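Local coordinates for protein agglutinin (Rhizoctonia solani, PDB 4G9M) that probably binds carbohydrates as a fungal lectin with a ricin-type beta-trefoil fold and assembles into a domain-swapped dimer, at residues L60-V63 with K64-T67; S4-A7 with G8-L12; E115-A119 with N120-V124. All blocks are in the same frame, centred on the assembly; numbering follows the deposited sequence.

Interaction 1. Residues L60-V63 with K64-T67; sequences LQNV and KSGT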
loop_
_atom_site.group_PDB
_atom_site.type_symbol
_atom_site.label_atom_id
_atom_site.label_comp_id
_atom_site.label_asym_id
_atom_site.label_seq_id
_atom_site.Cartn_x
_atom_site.Cartn_y
_atom_site.Cartn_z
ATOM N N LEU B 60 5.396 -2.124 -12.899
ATOM C CA LEU B 60 6.802 -1.779 -12.731
ATOM C C LEU B 60 7.506 -2.086 -14.032
ATOM O O LEU B 60 7.453 -3.222 -14.508
ATOM C CB LEU B 60 7.417 -2.593 -11.583
ATOM C CG LEU B 60 6.980 -2.199 -10.173
ATOM C CD1 LEU B 60 7.614 -3.155 -9.165
ATOM C CD2 LEU B 60 7.388 -0.745 -9.875
ATOM N N GLN B 61 8.139 -1.073 -14.622
ATOM C CA GLN B 61 8.823 -1.243 -15.906
ATOM C C GLN B 61 10.330 -1.070 -15.775
ATOM O O GLN B 61 10.802 -0.089 -15.189
ATOM C CB GLN B 61 8.263 -0.249 -16.927
ATOM C CG GLN B 61 8.864 -0.381 -18.296
ATOM C CD GLN B 61 8.354 0.685 -19.249
ATOM O OE1 GLN B 61 7.991 1.788 -18.827
ATOM N NE2 GLN B 61 8.320 0.363 -20.539
ATOM N N ASN B 62 11.098 -2.010 -16.313
ATOM C CA ASN B 62 12.556 -1.904 -16.229
ATOM C C ASN B 62 13.103 -0.758 -17.074
ATOM O O ASN B 62 12.725 -0.598 -18.236
ATOM C CB ASN B 62 13.230 -3.226 -16.612
ATOM C CG ASN B 62 14.706 -3.248 -16.254
ATOM O OD1 ASN B 62 15.573 -3.023 -17.109
ATOM N ND2 ASN B 62 14.998 -3.518 -14.987
ATOM N N VAL B 63 13.988 0.051 -16.493
ATOM C CA VAL B 63 14.518 1.206 -17.205
ATOM C C VAL B 63 15.368 0.769 -18.409
ATOM O O VAL B 63 15.301 1.364 -19.489
ATOM C CB VAL B 63 15.315 2.137 -16.261
ATOM C CG1 VAL B 63 16.176 3.101 -17.052
ATOM C CG2 VAL B 63 14.359 2.902 -15.353
ATOM N N LYS B 64 16.142 -0.296 -18.239
ATOM C CA LYS B 64 17.031 -0.720 -19.322
ATOM C C LYS B 64 16.296 -1.396 -20.486
ATOM O O LYS B 64 16.493 -1.027 -21.648
ATOM C CB LYS B 64 18.133 -1.622 -18.786
ATOM C CG LYS B 64 19.199 -1.977 -19.813
ATOM C CD LYS B 64 20.574 -2.019 -19.167
ATOM C CE LYS B 64 21.701 -2.098 -20.194
ATOM N NZ LYS B 64 21.933 -3.491 -20.676
ATOM N N SER B 65 15.441 -2.363 -20.172
ATOM C CA SER B 65 14.784 -3.190 -21.188
ATOM C C SER B 65 13.499 -2.609 -21.786
ATOM O O SER B 65 13.163 -2.898 -22.933
ATOM C CB SER B 65 14.465 -4.568 -20.607
ATOM O OG SER B 65 13.481 -4.466 -19.581
ATOM N N GLY B 66 12.772 -1.818 -21.004
ATOM C CA GLY B 66 11.443 -1.378 -21.399
ATOM C C GLY B 66 10.364 -2.426 -21.162
ATOM O O GLY B 66 9.190 -2.206 -21.463
ATOM N N THR B 67 10.750 -3.584 -20.634
ATOM C CA THR B 67 9.767 -4.616 -20.329
ATOM C C THR B 67 9.310 -4.511 -18.880
ATOM O O THR B 67 9.891 -3.768 -18.080
ATOM C CB THR B 67 10.283 -6.026 -20.634
ATOM O OG1 THR B 67 11.498 -6.279 -19.915
ATOM C CG2 THR B 67 10.536 -6.187 -22.123
#
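Asn62 sits inside the bend made by Lys64, Ser65 and Gly66, and most of the close packing is around its side chain and backbone. With CG anti to the backbone N (chi1 -168°), the carboxamide reaches into the bend, and Asn62 OD1 accepts from Ser65 N, 3.1 Å away, in its carbonyl plane and on a lone pair. Lys64 N adds a weak bond to the same oxygen, so OD1 holds two successive amides. Ser65 OG lies against Asn62 CB at 3.2 Å and gives its proton to Thr67 OG1. Asn62 ND2 leaves the bend altogether and bonds to Asn44 O.

This is the end of a beta-hairpin joining strand 58-62 to strand 68-71. The four loop residues Val63 to Gly66 run through three right-handed helical conformations and then a left-handed one at Gly66 (phi 80°), where a CB would jam against the preceding carbonyl. Gly66 N reaches back to Asn62 O at 3.0 Å, and next along the hairpin Asn62 N meets Thr67 O at 2.8 Å.

Gln61 packs against Arg48 and Tyr68. Its fully extended chain brings Gln61 NE2 to Gly66 O, 2.9 Å away along an almost straight N-H...O line; the oxygen lies in the amide plane of Gln61, but the nitrogen stands above the carbonyl plane of Gly66. Gln61 CG lies 3.5 Å from Thr67 O. The solvent side belongs to Lys64, the exposed residue here: of its side chain only CB touches Asn62 OD1, and the chain also reaches Asp43.

Interaction 2. Residues S4-A7 with G8-L12; sequences SLPA and GTYTL
Tyr10 folds back onto Leu5 and Pro6 in a local contact between side chain and backbone, at the point where the N-terminal arm of the chain enters strand 8-14, the first long strand of this beta-trefoil. The strand lies between 47-51 and 137-141 in its antiparallel sheet, and the arm before it turns through Ala7 and Gly8 so that the Pro6 carbonyl faces the tyrosine hydroxyl. Tyr10 OH donates to Pro6 O at 2.7 Å. The bond uses a lone pair in the carbonyl plane, and the acceptor lies at the ring edge, close to the ring's own plane. A buried phenol is thereby satisfied by a backbone oxygen four residues earlier.

A chi1 of -70° turns the Tyr10 ring back beside the backbone N, from the strand toward the start of the chain. The pyrrolidine ring of Pro6 lies roughly at a right angle to it, and Pro6 CD approaches Tyr10 OH to 3.2 Å. Leu5 comes in obliquely. Its extended first torsion (chi1 -171°) carries CD1 forward to Tyr10.

Elsewhere the ring makes a T-shaped (edge-to-face) contact with Phe139 of strand 137-141. The second subunit also meets this corner: its Ile3 packs on Pro6 and Tyr10, and its Ala94 on Leu5, so the folded-back tyrosine lies at the dimer interface as well as at the head of the strand.

On the leucine side the apolar contact is carried by one methyl carbon, Leu5 CD1, which lies 3.7 Å from Tyr10 CE2 and 3.4 Å from Tyr10 OH.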
loop_
_atom_site.group_PDB
_atom_site.type_symbol
_atom_site.label_atom_id
_atom_site.label_comp_id
_atom_site.label_asym_id
_atom_site.label_seq_id
_atom_site.Cartn_x
_atom_site.Cartn_y
_atom_site.Cartn_z
ATOM N N SER B 4 4.256 10.358 0.575
ATOM C CA SER B 4 3.640 9.776 -0.603
ATOM C C SER B 4 4.638 8.930 -1.375
ATOM O O SER B 4 5.843 9.131 -1.259
ATOM C CB SER B 4 3.037 10.867 -1.493
ATOM O OG SER B 4 3.782 12.068 -1.410
ATOM N N LEU B 5 4.118 7.983 -2.146
ATOM C CA LEU B 5 4.928 7.166 -3.036
ATOM C C LEU B 5 4.524 7.575 -4.447
ATOM O O LEU B 5 3.548 7.055 -4.987
ATOM C CB LEU B 5 4.615 5.686 -2.791
ATOM C CG LEU B 5 5.507 4.644 -3.468
ATOM C CD1 LEU B 5 6.890 4.629 -2.803
ATOM C CD2 LEU B 5 4.874 3.229 -3.448
ATOM N N PRO B 6 5.261 8.517 -5.058
ATOM C CA PRO B 6 4.855 9.038 -6.367
ATOM C C PRO B 6 5.244 8.099 -7.496
ATOM O O PRO B 6 6.161 7.279 -7.352
ATOM C CB PRO B 6 5.672 10.330 -6.489
ATOM C CG PRO B 6 6.917 10.036 -5.693
ATOM C CD PRO B 6 6.441 9.224 -4.523
ATOM N N ALA B 7 4.572 8.235 -8.634
ATOM C CA ALA B 7 5.065 7.589 -9.834
ATOM C C ALA B 7 6.465 8.147 -10.057
ATOM O O ALA B 7 6.706 9.345 -9.860
ATOM C CB ALA B 7 4.165 7.919 -11.027
ATOM N N GLY B 8 7.394 7.273 -10.435
ATOM C CA GLY B 8 8.757 7.681 -10.715
ATOM C C GLY B 8 9.630 6.445 -10.833
ATOM O O GLY B 8 9.121 5.325 -10.909
ATOM N N THR B 9 10.939 6.648 -10.846
ATOM C CA THR B 9 11.882 5.550 -10.981
ATOM C C THR B 9 12.420 5.174 -9.611
ATOM O O THR B 9 12.799 6.059 -8.840
ATOM C CB THR B 9 13.045 5.949 -11.886
ATOM O OG1 THR B 9 12.537 6.303 -13.178
ATOM C CG2 THR B 9 14.060 4.813 -12.012
ATOM N N TYR B 10 12.473 3.869 -9.328
ATOM C CA TYR B 10 12.915 3.383 -8.024
ATOM C C TYR B 10 14.020 2.333 -8.091
ATOM O O TYR B 10 14.097 1.554 -9.047
ATOM C CB TYR B 10 11.731 2.794 -7.262
ATOM C CG TYR B 10 10.706 3.806 -6.796
ATOM C CD1 TYR B 10 9.703 4.262 -7.646
ATOM C CD2 TYR B 10 10.739 4.298 -5.503
ATOM C CE1 TYR B 10 8.762 5.195 -7.207
ATOM C CE2 TYR B 10 9.815 5.223 -5.058
ATOM C CZ TYR B 10 8.832 5.662 -5.909
ATOM O OH TYR B 10 7.925 6.564 -5.424
ATOM N N THR B 11 14.874 2.324 -7.068
ATOM C CA THR B 11 15.636 1.128 -6.710
ATOM C C THR B 11 14.795 0.396 -5.672
ATOM O O THR B 11 14.275 1.014 -4.738
ATOM C CB THR B 11 17.017 1.477 -6.117
ATOM O OG1 THR B 11 17.840 2.081 -7.124
ATOM C CG2 THR B 11 17.720 0.225 -5.592
ATOM N N LEU B 12 14.613 -0.913 -5.852
ATOM C CA LEU B 12 13.784 -1.686 -4.932
ATOM C C LEU B 12 14.663 -2.646 -4.135
ATOM O O LEU B 12 15.138 -3.659 -4.657
ATOM C CB LEU B 12 12.704 -2.437 -5.714
ATOM C CG LEU B 12 11.822 -1.535 -6.586
ATOM C CD1 LEU B 12 10.759 -2.334 -7.329
ATOM C CD2 LEU B 12 11.169 -0.430 -5.758
#

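Interaction 3. Residues E115-A119 with N120-V124; sequences ESNPA and NETPV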
loop_
_atom_site.group_PDB
_atom_site.type_symbol
_atom_site.label_atom_id
_atom_site.label_comp_id
_atom_site.label_asym_id
_atom_site.label_seq_id
_atom_site.Cartn_x
_atom_site.Cartn_y
_atom_site.Cartn_z
ATOM N N GLU B 115 13.799 -17.605 -0.351
ATOM C CA GLU B 115 14.493 -18.163 0.814
ATOM C C GLU B 115 15.422 -17.131 1.472
ATOM O O GLU B 115 16.412 -17.488 2.112
ATOM C CB GLU B 115 15.244 -19.450 0.432
ATOM C CG GLU B 115 14.307 -20.633 0.104
ATOM C CD GLU B 115 15.004 -21.796 -0.581
ATOM O OE1 GLU B 115 16.149 -21.628 -1.063
ATOM O OE2 GLU B 115 14.389 -22.880 -0.658
ATOM N N SER B 116 15.100 -15.857 1.285
ATOM C CA SER B 116 15.859 -14.750 1.882
ATOM C C SER B 116 17.365 -14.818 1.599
ATOM O O SER B 116 18.178 -14.358 2.403
ATOM C CB SER B 116 15.634 -14.706 3.395
ATOM O OG SER B 116 14.262 -14.789 3.717
ATOM N N ASN B 117 17.731 -15.381 0.453
ATOM C CA ASN B 117 19.136 -15.569 0.097
ATOM C C ASN B 117 19.767 -14.288 -0.460
ATOM O O ASN B 117 19.304 -13.743 -1.470
ATOM C CB ASN B 117 19.242 -16.718 -0.909
ATOM C CG ASN B 117 20.655 -17.237 -1.074
ATOM O OD1 ASN B 117 21.640 -16.527 -0.829
ATOM N ND2 ASN B 117 20.764 -18.490 -1.515
ATOM N N PRO B 118 20.823 -13.790 0.202
ATOM C CA PRO B 118 21.461 -12.556 -0.265
ATOM C C PRO B 118 22.457 -12.763 -1.406
ATOM O O PRO B 118 23.136 -11.807 -1.782
ATOM C CB PRO B 118 22.187 -12.052 0.982
ATOM C CG PRO B 118 22.503 -13.279 1.751
ATOM C CD PRO B 118 21.360 -14.238 1.502
ATOM N N ALA B 119 22.557 -13.981 -1.936
ATOM C CA ALA B 119 23.484 -14.266 -3.028
ATOM C C ALA B 119 23.030 -13.596 -4.316
ATOM O O ALA B 119 21.832 -13.467 -4.559
ATOM C CB ALA B 119 23.602 -15.758 -3.248
ATOM N N ASN B 120 23.981 -13.174 -5.145
ATOM C CA ASN B 120 23.619 -12.610 -6.444
ATOM C C ASN B 120 22.926 -13.701 -7.252
ATOM O O ASN B 120 23.311 -14.863 -7.168
ATOM C CB ASN B 120 24.858 -12.115 -7.220
ATOM C CG ASN B 120 25.421 -10.798 -6.682
ATOM O OD1 ASN B 120 24.734 -10.037 -5.995
ATOM N ND2 ASN B 120 26.677 -10.519 -7.016
ATOM N N GLU B 121 21.906 -13.316 -8.018
ATOM C CA GLU B 121 21.143 -14.219 -8.904
ATOM C C GLU B 121 20.121 -15.100 -8.194
ATOM O O GLU B 121 19.548 -16.023 -8.794
ATOM C CB GLU B 121 22.049 -15.034 -9.850
ATOM C CG GLU B 121 22.915 -14.146 -10.744
ATOM C CD GLU B 121 23.685 -14.920 -11.800
ATOM O OE1 GLU B 121 23.577 -16.160 -11.841
ATOM O OE2 GLU B 121 24.399 -14.274 -12.599
ATOM N N THR B 122 19.883 -14.814 -6.918
ATOM C CA THR B 122 18.805 -15.480 -6.200
ATOM C C THR B 122 17.483 -15.133 -6.870
ATOM O O THR B 122 17.173 -13.966 -7.067
ATOM C CB THR B 122 18.734 -15.046 -4.730
ATOM O OG1 THR B 122 19.926 -15.455 -4.049
ATOM C CG2 THR B 122 17.523 -15.679 -4.045
ATOM N N PRO B 123 16.689 -16.152 -7.222
ATOM C CA PRO B 123 15.444 -15.897 -7.947
ATOM C C PRO B 123 14.440 -15.087 -7.142
ATOM O O PRO B 123 14.398 -15.202 -5.916
ATOM C CB PRO B 123 14.896 -17.309 -8.207
ATOM C CG PRO B 123 16.102 -18.194 -8.132
ATOM C CD PRO B 123 16.960 -17.593 -7.073
ATOM N N VAL B 124 13.681 -14.248 -7.839
ATOM C CA VAL B 124 12.501 -13.613 -7.273
ATOM C C VAL B 124 11.325 -14.397 -7.820
ATOM O O VAL B 124 11.278 -14.700 -9.015
ATOM C CB VAL B 124 12.428 -12.144 -7.674
ATOM C CG1 VAL B 124 11.104 -11.542 -7.237
ATOM C CG2 VAL B 124 13.587 -11.407 -7.058
HETATM O O HOH W 1 24.938 -10.294 -3.141
#
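Asn117 and Ala119 meet Thr122 in a compact pair of turns that brings the loop after strand 109-113 into strand 122-128. The side chain of Thr122 points into the bend, where its chi1 of -64° sets the hydroxyl on the side of its own backbone N. That places Thr122 OG1 between two backbone carbonyls, 2.8 Å from Ala119 O and 3.2 Å from Asn117 O. The hydroxyl has one proton to serve the two oxygens in reach. On the same side chain the methyl carbon Thr122 CG2 lies against Asn117 CB at 3.7 Å, the apolar part of an oblique crossing between the two residues.

Two named turns account for the shape. The first is an Asx turn: Asn117 OD1 accepts the N-H of Ala119 at 2.9 Å, with the donor above the carbonyl plane of the side chain and off its lone pairs. The second is a type II beta turn from Ala119 to Thr122, closed by a weak bond from Thr122 N to Ala119 O (3.3 Å). Glu121 takes its third position with positive phi (78°), as that turn type requires, although glycine is the usual occupant. Ala119 O thus lies within reach of both the amide and the hydroxyl of Thr122.

On the surface side one water donates to Pro118 O and to Asn120 OD1, linking the Pro118 carbonyl to the Asn120 side chain. Asn120 OD1 also receives the backbone N-H of Lys38, which ties the turn to the end of strand 32-37, while the backbones of Glu121 and Thr122 bond to Gly36 within that strand. Both Asn120 and Glu121 are exposed, whereas Thr122 is buried and packs on Leu113.

In the fold
Along the chain the three local contacts come in the order 2, 1, 3. Interactions 2 and 1 belong to one four-stranded antiparallel sheet: strand 8-14 of the former is separated from strand 58-62 of the latter by 47-51. Their centres are 14 Å apart, yet they touch, Leu12 packing on Leu60 and Thr9 on Val63. Interaction 3 opens strand 122-128 in the six-stranded sheet, which also takes in strand 68-71 just after interaction 1. Its centre lies about 20 Å from interaction 1's and 23 Å from interaction 2's, across the chain's centre from the latter. The contacts lie at three separate strand ends of the trefoil, and interaction 2 alone reaches the second subunit of the dimer.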